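Local coordinates for protein dihydropteridine reductase (Caenorhabditis elegans, PDB 1OOE) that probably reduces quinonoid dihydrobiopterin to tetrahydrobiopterin with NADH or NADPH, as a homodimeric member of the short-chain dehydrogenase/reductase family, at residues I7-K12 with S108-K113; L35-N38 with S43-L46; M182-M187 with S193-L198. All coordinates share one frame; numbering follows the deposited sequence.

Contact 1 (I7-K12 with S108-K113); sequences IVYGGK and SAIAAK
Y9 turns its CG anti to the backbone N (chi1 -160°), sending the phenol across from strand 4-9 toward helix 93-118, while I110 sets CG2 anti to its own backbone N and CG1 anti to its carbonyl carbon (chi1 -67°), which puts CG2 at the CE2 edge and carries the CG1 branch to the hydroxyl. CG2 of I110 lies at the rim of the ring, close to its plane and 3.9 Å from CE2 of Y9. The other branch ends near the hydroxyl, with CD1 of I110 3.9 Å from OH of Y9. The two side chains run at about a right angle to each other. One residue on, A111 places CB 4.1 Å from CD2 of Y9, nearer the root of the ring. No hydrogen bond crosses this contact; the packing is apolar and buried. In the Rossmann fold of this family, strand 4-9 is a central parallel strand and helix 93-118 packs against the sheet. Just past Y9 the chain enters a glycine-rich turn, and G10 has a positive phi (110°) at which a side chain would jam against the carbonyl of Y9. I60 of helix 53-68 and C78 of the adjoining strand also touch the tyrosine. Another side of helix 93-118 faces the dimer partner: A109 packs on F93 of the second subunit and K113 NZ bonds to S90 O of that same subunit.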
loop_
_atom_site.group_PDB
_atom_site.type_symbol
_atom_site.label_atom_id
_atom_site.label_comp_id
_atom_site.label_asym_id
_atom_site.label_seq_id
_atom_site.Cartn_x
_atom_site.Cartn_y
_atom_site.Cartn_z
ATOM N N ILE A 7 8.803 23.120 -1.629
ATOM C CA ILE A 7 8.580 22.269 -2.790
ATOM C C ILE A 7 7.115 21.854 -2.820
ATOM O O ILE A 7 6.564 21.433 -1.803
ATOM C CB ILE A 7 9.443 20.988 -2.716
ATOM C CG1 ILE A 7 10.924 21.346 -2.869
ATOM C CG2 ILE A 7 8.992 19.980 -3.777
ATOM C CD1 ILE A 7 11.853 20.168 -2.645
ATOM N N VAL A 8 6.481 22.000 -3.980
ATOM C CA VAL A 8 5.088 21.598 -4.144
ATOM C C VAL A 8 5.078 20.519 -5.215
ATOM O O VAL A 8 5.308 20.794 -6.395
ATOM C CB VAL A 8 4.184 22.772 -4.607
ATOM C CG1 VAL A 8 2.751 22.271 -4.812
ATOM C CG2 VAL A 8 4.194 23.888 -3.574
ATOM N N TYR A 9 4.834 19.286 -4.783
ATOM C CA TYR A 9 4.786 18.130 -5.666
ATOM C C TYR A 9 3.314 18.021 -6.058
ATOM O O TYR A 9 2.479 17.600 -5.254
ATOM C CB TYR A 9 5.241 16.893 -4.882
ATOM C CG TYR A 9 5.703 15.707 -5.703
ATOM C CD1 TYR A 9 4.988 15.274 -6.818
ATOM C CD2 TYR A 9 6.830 14.978 -5.318
ATOM C CE1 TYR A 9 5.382 14.133 -7.530
ATOM C CE2 TYR A 9 7.229 13.845 -6.016
ATOM C CZ TYR A 9 6.505 13.425 -7.116
ATOM O OH TYR A 9 6.895 12.287 -7.784
ATOM N N GLY A 10 3.009 18.424 -7.290
ATOM C CA GLY A 10 1.639 18.412 -7.784
ATOM C C GLY A 10 1.143 19.845 -7.928
ATOM O O GLY A 10 -0.042 20.130 -7.748
ATOM N N GLY A 11 2.063 20.745 -8.267
ATOM C CA GLY A 11 1.734 22.156 -8.411
ATOM C C GLY A 11 0.823 22.564 -9.554
ATOM O O GLY A 11 0.460 23.741 -9.664
ATOM N N LYS A 12 0.464 21.613 -10.413
ATOM C CA LYS A 12 -0.423 21.901 -11.538
ATOM C C LYS A 12 -1.886 21.653 -11.185
ATOM O O LYS A 12 -2.785 22.110 -11.892
ATOM C CB LYS A 12 -0.047 21.047 -12.754
ATOM C CG LYS A 12 1.325 21.353 -13.335
ATOM C CD LYS A 12 1.424 22.792 -13.837
ATOM C CE LYS A 12 0.527 23.032 -15.043
ATOM N NZ LYS A 12 0.670 24.415 -15.586
ATOM N N SER A 108 4.270 10.102 -3.088
ATOM C CA SER A 108 4.471 10.252 -1.652
ATOM C C SER A 108 5.851 9.776 -1.238
ATOM O O SER A 108 6.507 10.406 -0.420
ATOM C CB SER A 108 3.418 9.458 -0.872
ATOM O OG SER A 108 2.127 9.994 -1.076
ATOM N N ALA A 109 6.285 8.655 -1.804
ATOM C CA ALA A 109 7.591 8.099 -1.470
ATOM C C ALA A 109 8.732 8.982 -1.961
ATOM O O ALA A 109 9.718 9.168 -1.253
ATOM C CB ALA A 109 7.728 6.705 -2.052
ATOM N N ILE A 110 8.614 9.510 -3.175
ATOM C CA ILE A 110 9.662 10.375 -3.709
ATOM C C ILE A 110 9.680 11.688 -2.926
ATOM O O ILE A 110 10.744 12.261 -2.682
ATOM C CB ILE A 110 9.463 10.630 -5.226
ATOM C CG1 ILE A 110 9.665 9.315 -5.986
ATOM C CG2 ILE A 110 10.458 11.680 -5.725
ATOM C CD1 ILE A 110 9.437 9.404 -7.480
ATOM N N ALA A 111 8.507 12.160 -2.507
ATOM C CA ALA A 111 8.454 13.388 -1.716
ATOM C C ALA A 111 9.207 13.143 -0.404
ATOM O O ALA A 111 9.960 14.005 0.067
ATOM C CB ALA A 111 6.997 13.780 -1.431
ATOM N N ALA A 112 9.011 11.963 0.180
ATOM C CA ALA A 112 9.687 11.618 1.428
ATOM C C ALA A 112 11.200 11.570 1.212
ATOM O O ALA A 112 11.963 12.083 2.027
ATOM C CB ALA A 112 9.184 10.268 1.951
ATOM N N LYS A 113 11.628 10.950 0.115
ATOM C CA LYS A 113 13.054 10.857 -0.199
ATOM C C LYS A 113 13.645 12.261 -0.321
ATOM O O LYS A 113 14.757 12.520 0.148
ATOM C CB LYS A 113 13.265 10.090 -1.513
ATOM C CG LYS A 113 14.738 9.840 -1.861
ATOM C CD LYS A 113 15.418 8.961 -0.818
ATOM C CE LYS A 113 16.903 8.794 -1.114
ATOM N NZ LYS A 113 17.537 7.812 -0.193
#

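Contact 2 (L35-N38 with S43-L46); sequences LSAN and SNIL
N44 uses both ends of its amide to hold the backbone of N38. N38 N donates to N44 OD1 at 2.9 Å in an almost straight bond (173°), reaching the oxygen from above the carbonyl plane; N44 ND2 returns a bond of 3.0 Å to N38 O, which lies in the plane of the asparagine amide. The pairing fixes the rotation of that amide, and A37 packs beside it with CB 3.6 Å from N44 CG. At the other end, L46 swings CG anti to its backbone N (chi1 -177°) and sets CD1 3.4 Å from L35 O. A water spans the middle weakly, donating to S36 O and I45 O. In the next shell, N32 ND2 also bonds to N44 OD1, while N38 spends its own amide on Q40 N and G11 O. With an alanine here instead of N44, N38 N and N38 O would probably lose their mates, and N32 ND2 the oxygen it bonds to, leaving the loop less firmly tied to the strand. Strand 43-46 is the sheet's edge strand within this chain, parallel to strand 28-34, and I45, whose CB points away from the loop, packs on Q63 and T64 of helix 53-68.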
loop_
_atom_site.group_PDB
_atom_site.type_symbol
_atom_site.label_atom_id
_atom_site.label_comp_id
_atom_site.label_asym_id
_atom_site.label_seq_id
_atom_site.Cartn_x
_atom_site.Cartn_y
_atom_site.Cartn_z
ATOM N N LEU A 35 4.070 16.871 -13.949
ATOM C CA LEU A 35 4.186 16.365 -15.310
ATOM C C LEU A 35 4.412 17.476 -16.334
ATOM O O LEU A 35 4.805 17.216 -17.471
ATOM C CB LEU A 35 2.927 15.568 -15.658
ATOM C CG LEU A 35 2.682 14.342 -14.774
ATOM C CD1 LEU A 35 1.285 13.792 -15.026
ATOM C CD2 LEU A 35 3.734 13.285 -15.059
ATOM N N SER A 36 4.148 18.712 -15.928
ATOM C CA SER A 36 4.352 19.869 -16.790
ATOM C C SER A 36 4.745 21.042 -15.907
ATOM O O SER A 36 4.602 20.985 -14.682
ATOM C CB SER A 36 3.085 20.203 -17.592
ATOM O OG SER A 36 2.004 20.571 -16.758
ATOM N N ALA A 37 5.242 22.105 -16.523
ATOM C CA ALA A 37 5.678 23.266 -15.767
ATOM C C ALA A 37 4.573 24.236 -15.380
ATOM O O ALA A 37 3.569 24.378 -16.078
ATOM C CB ALA A 37 6.757 24.007 -16.545
ATOM N N ASN A 38 4.772 24.886 -14.238
ATOM C CA ASN A 38 3.859 25.905 -13.738
ATOM C C ASN A 38 4.689 27.169 -13.942
ATOM O O ASN A 38 5.657 27.402 -13.215
ATOM C CB ASN A 38 3.576 25.706 -12.248
ATOM C CG ASN A 38 2.565 26.702 -11.710
ATOM O OD1 ASN A 38 2.632 27.891 -12.015
ATOM N ND2 ASN A 38 1.627 26.221 -10.900
ATOM N N SER A 43 11.174 27.566 -9.916
ATOM C CA SER A 43 11.886 26.433 -10.493
ATOM C C SER A 43 10.892 25.329 -10.807
ATOM O O SER A 43 9.950 25.094 -10.048
ATOM C CB SER A 43 12.945 25.900 -9.525
ATOM O OG SER A 43 14.077 26.747 -9.494
ATOM N N ASN A 44 11.098 24.664 -11.937
ATOM C CA ASN A 44 10.227 23.578 -12.352
ATOM C C ASN A 44 11.003 22.287 -12.552
ATOM O O ASN A 44 11.988 22.242 -13.292
ATOM C CB ASN A 44 9.493 23.949 -13.644
ATOM C CG ASN A 44 8.269 24.806 -13.390
ATOM O OD1 ASN A 44 7.269 24.332 -12.847
ATOM N ND2 ASN A 44 8.343 26.078 -13.771
ATOM N N ILE A 45 10.552 21.241 -11.868
ATOM C CA ILE A 45 11.154 19.920 -11.956
ATOM C C ILE A 45 10.200 19.113 -12.833
ATOM O O ILE A 45 9.033 18.937 -12.485
ATOM C CB ILE A 45 11.254 19.262 -10.561
ATOM C CG1 ILE A 45 12.032 20.174 -9.603
ATOM C CG2 ILE A 45 11.908 17.894 -10.674
ATOM C CD1 ILE A 45 13.431 20.517 -10.057
ATOM N N LEU A 46 10.698 18.632 -13.968
ATOM C CA LEU A 46 9.870 17.878 -14.906
ATOM C C LEU A 46 9.822 16.380 -14.652
ATOM O O LEU A 46 10.854 15.713 -14.584
ATOM C CB LEU A 46 10.348 18.129 -16.339
ATOM C CG LEU A 46 9.524 17.468 -17.448
ATOM C CD1 LEU A 46 8.109 18.024 -17.433
ATOM C CD2 LEU A 46 10.181 17.725 -18.793
HETATM O O HOH W 1 7.656 20.834 -14.194
#

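Contact 3 (M182-M187 with S193-L198); sequences MNRKWM and SSWTPL
Van der Waals contact of W195 with the last turn of helix 181-186 and the residue after it makes up this meeting. The indole takes its CG anti to the carbonyl carbon (chi1 -75°) and brings its six-membered ring up to the helix. CG of R184 meets the rim close to the indole plane, 3.7 Å from CZ3 of W195. CB of N183 instead lies to one side of that plane, above the CH2/CZ3 margin and 3.6 Å from CH2 of W195. M187, the first residue to leave helical angles, adds a looser apolar touch, its SD 4.4 Å from W195 CZ2; an extended side chain (chi2 -179°) carries the sulfur there.

Against the backbone, the rim meets a carbonyl: N183 O lies 3.4 Å from W195 CH2, near the ring plane, so the partly positive C-H edge probably faces the oxygen favourably. That oxygen also accepts the helical bond from M187 N. In short-chain dehydrogenases/reductases the region after the sixth parallel strand, here 169-175, commonly forms a mobile substrate-binding loop with a short helix; helix 181-186 and the loop leading to helix 198-210 occupy that place.

Polar groups on the helix side are engaged outside the contact. R184 runs straight from CG to NE past the tryptophan, its guanidinium plane turned 68° from the indole, and forms a salt bridge with D179 through NH2. N183 gives ND2 to L178 O. For W195, ring stacking comes from H192, while T177, D179 and A190 also touch it; next along, T196 bonds by its backbone to T177 and D179, holding the loop beside the segment that precedes the helix.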
loop_
_atom_site.group_PDB
_atom_site.type_symbol
_atom_site.label_atom_id
_atom_site.label_comp_id
_atom_site.label_asym_id
_atom_site.label_seq_id
_atom_site.Cartn_x
_atom_site.Cartn_y
_atom_site.Cartn_z
ATOM N N MET A 182 -13.805 21.361 -10.728
ATOM C CA MET A 182 -14.452 20.119 -11.141
ATOM C C MET A 182 -15.645 19.743 -10.268
ATOM O O MET A 182 -16.653 19.248 -10.773
ATOM C CB MET A 182 -13.449 18.959 -11.160
ATOM C CG MET A 182 -12.555 18.928 -12.389
ATOM S SD MET A 182 -13.484 18.733 -13.929
ATOM C CE MET A 182 -13.551 20.438 -14.509
ATOM N N ASN A 183 -15.541 19.965 -8.962
ATOM C CA ASN A 183 -16.655 19.627 -8.086
ATOM C C ASN A 183 -17.834 20.557 -8.324
ATOM O O ASN A 183 -18.992 20.152 -8.203
ATOM C CB ASN A 183 -16.230 19.671 -6.616
ATOM C CG ASN A 183 -15.512 18.411 -6.191
ATOM O OD1 ASN A 183 -15.841 17.318 -6.654
ATOM N ND2 ASN A 183 -14.536 18.549 -5.295
ATOM N N ARG A 184 -17.547 21.804 -8.673
ATOM C CA ARG A 184 -18.619 22.754 -8.935
ATOM C C ARG A 184 -19.346 22.411 -10.231
ATOM O O ARG A 184 -20.530 22.714 -10.386
ATOM C CB ARG A 184 -18.069 24.180 -9.007
ATOM C CG ARG A 184 -17.532 24.674 -7.681
ATOM C CD ARG A 184 -17.480 26.187 -7.620
ATOM N NE ARG A 184 -17.235 26.636 -6.255
ATOM C CZ ARG A 184 -17.632 27.807 -5.768
ATOM N NH1 ARG A 184 -18.299 28.659 -6.536
ATOM N NH2 ARG A 184 -17.371 28.121 -4.507
ATOM N N LYS A 185 -18.637 21.767 -11.154
ATOM C CA LYS A 185 -19.211 21.393 -12.441
ATOM C C LYS A 185 -20.084 20.145 -12.375
ATOM O O LYS A 185 -21.182 20.117 -12.929
ATOM C CB LYS A 185 -18.091 21.171 -13.468
ATOM C CG LYS A 185 -18.579 20.739 -14.849
ATOM C CD LYS A 185 -17.409 20.501 -15.799
ATOM C CE LYS A 185 -17.878 20.061 -17.183
ATOM N NZ LYS A 185 -18.703 21.105 -17.856
ATOM N N TRP A 186 -19.602 19.117 -11.686
ATOM C CA TRP A 186 -20.336 17.863 -11.604
ATOM C C TRP A 186 -21.358 17.735 -10.481
ATOM O O TRP A 186 -22.198 16.835 -10.513
ATOM C CB TRP A 186 -19.342 16.702 -11.586
ATOM C CG TRP A 186 -18.527 16.680 -12.848
ATOM C CD1 TRP A 186 -17.226 17.077 -12.996
ATOM C CD2 TRP A 186 -18.987 16.322 -14.157
ATOM N NE1 TRP A 186 -16.850 16.989 -14.317
ATOM C CE2 TRP A 186 -17.911 16.529 -15.051
ATOM C CE3 TRP A 186 -20.206 15.848 -14.663
ATOM C CZ2 TRP A 186 -18.018 16.277 -16.425
ATOM C CZ3 TRP A 186 -20.312 15.598 -16.032
ATOM C CH2 TRP A 186 -19.221 15.814 -16.895
ATOM N N MET A 187 -21.288 18.625 -9.495
ATOM C CA MET A 187 -22.256 18.640 -8.395
ATOM C C MET A 187 -22.659 20.108 -8.248
ATOM O O MET A 187 -22.508 20.713 -7.184
ATOM C CB MET A 187 -21.630 18.134 -7.090
ATOM C CG MET A 187 -22.666 17.746 -6.039
ATOM S SD MET A 187 -21.989 17.172 -4.464
ATOM C CE MET A 187 -21.098 15.700 -4.989
ATOM N N SER A 193 -21.806 24.879 2.001
ATOM C CA SER A 193 -21.586 25.139 3.419
ATOM C C SER A 193 -20.814 23.980 4.049
ATOM O O SER A 193 -20.424 24.038 5.218
ATOM C CB SER A 193 -22.921 25.331 4.145
ATOM O OG SER A 193 -23.659 24.123 4.183
ATOM N N SER A 194 -20.593 22.925 3.269
ATOM C CA SER A 194 -19.862 21.763 3.757
ATOM C C SER A 194 -18.610 21.513 2.918
ATOM O O SER A 194 -17.983 20.462 3.024
ATOM C CB SER A 194 -20.757 20.523 3.733
ATOM O OG SER A 194 -21.210 20.251 2.420
ATOM N N TRP A 195 -18.258 22.485 2.084
ATOM C CA TRP A 195 -17.080 22.386 1.227
ATOM C C TRP A 195 -15.899 23.145 1.832
ATOM O O TRP A 195 -16.038 24.300 2.225
ATOM C CB TRP A 195 -17.399 22.959 -0.156
ATOM C CG TRP A 195 -18.254 22.065 -1.005
ATOM C CD1 TRP A 195 -19.120 21.098 -0.576
ATOM C CD2 TRP A 195 -18.315 22.052 -2.436
ATOM N NE1 TRP A 195 -19.709 20.478 -1.653
ATOM C CE2 TRP A 195 -19.235 21.045 -2.806
ATOM C CE3 TRP A 195 -17.679 22.794 -3.442
ATOM C CZ2 TRP A 195 -19.534 20.759 -4.141
ATOM C CZ3 TRP A 195 -17.976 22.510 -4.768
ATOM C CH2 TRP A 195 -18.897 21.500 -5.105
ATOM N N THR A 196 -14.737 22.498 1.899
ATOM C CA THR A 196 -13.550 23.140 2.456
ATOM C C THR A 196 -12.853 24.020 1.417
ATOM O O THR A 196 -12.533 23.564 0.318
ATOM C CB THR A 196 -12.518 22.091 2.964
ATOM O OG1 THR A 196 -13.131 21.232 3.930
ATOM C CG2 THR A 196 -11.322 22.787 3.615
ATOM N N PRO A 197 -12.627 25.304 1.746
ATOM C CA PRO A 197 -11.958 26.222 0.820
ATOM C C PRO A 197 -10.492 25.819 0.724
ATOM O O PRO A 197 -9.901 25.387 1.718
ATOM C CB PRO A 197 -12.119 27.581 1.500
ATOM C CG PRO A 197 -13.346 27.417 2.327
ATOM C CD PRO A 197 -13.175 26.037 2.896
ATOM N N LEU A 198 -9.902 25.958 -0.456
ATOM C CA LEU A 198 -8.500 25.594 -0.623
ATOM C C LEU A 198 -7.611 26.455 0.271
ATOM O O LEU A 198 -6.580 25.994 0.763
ATOM C CB LEU A 198 -8.079 25.742 -2.090
ATOM C CG LEU A 198 -8.888 24.937 -3.122
ATOM C CD1 LEU A 198 -8.274 25.115 -4.502
ATOM C CD2 LEU A 198 -8.906 23.461 -2.738
#

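Contacts 1 and 2 adjoin, their centres 12 Å apart, and both reach the same mixed sheet. The glycine-rich turn of contact 1 meets the loop of contact 2 through probable hydrogen bonds from K12 NZ to A37 O (2.9 Å) and from N38 ND2 to G11 O (3.0 Å). As in other members of the family, that turn and loop 35-38 probably border the site for the adenosine half and diphosphate of NAD(P)H, with Y9 packed behind. Contact 3 stands apart, its centre 24 Å from that of contact 1 and its nearest atoms about 10 Å away. It belongs to the probable substrate-side segment, yet its end packs back through L198 on L15 and A18 of helix 14-25, which follows the glycine-rich turn.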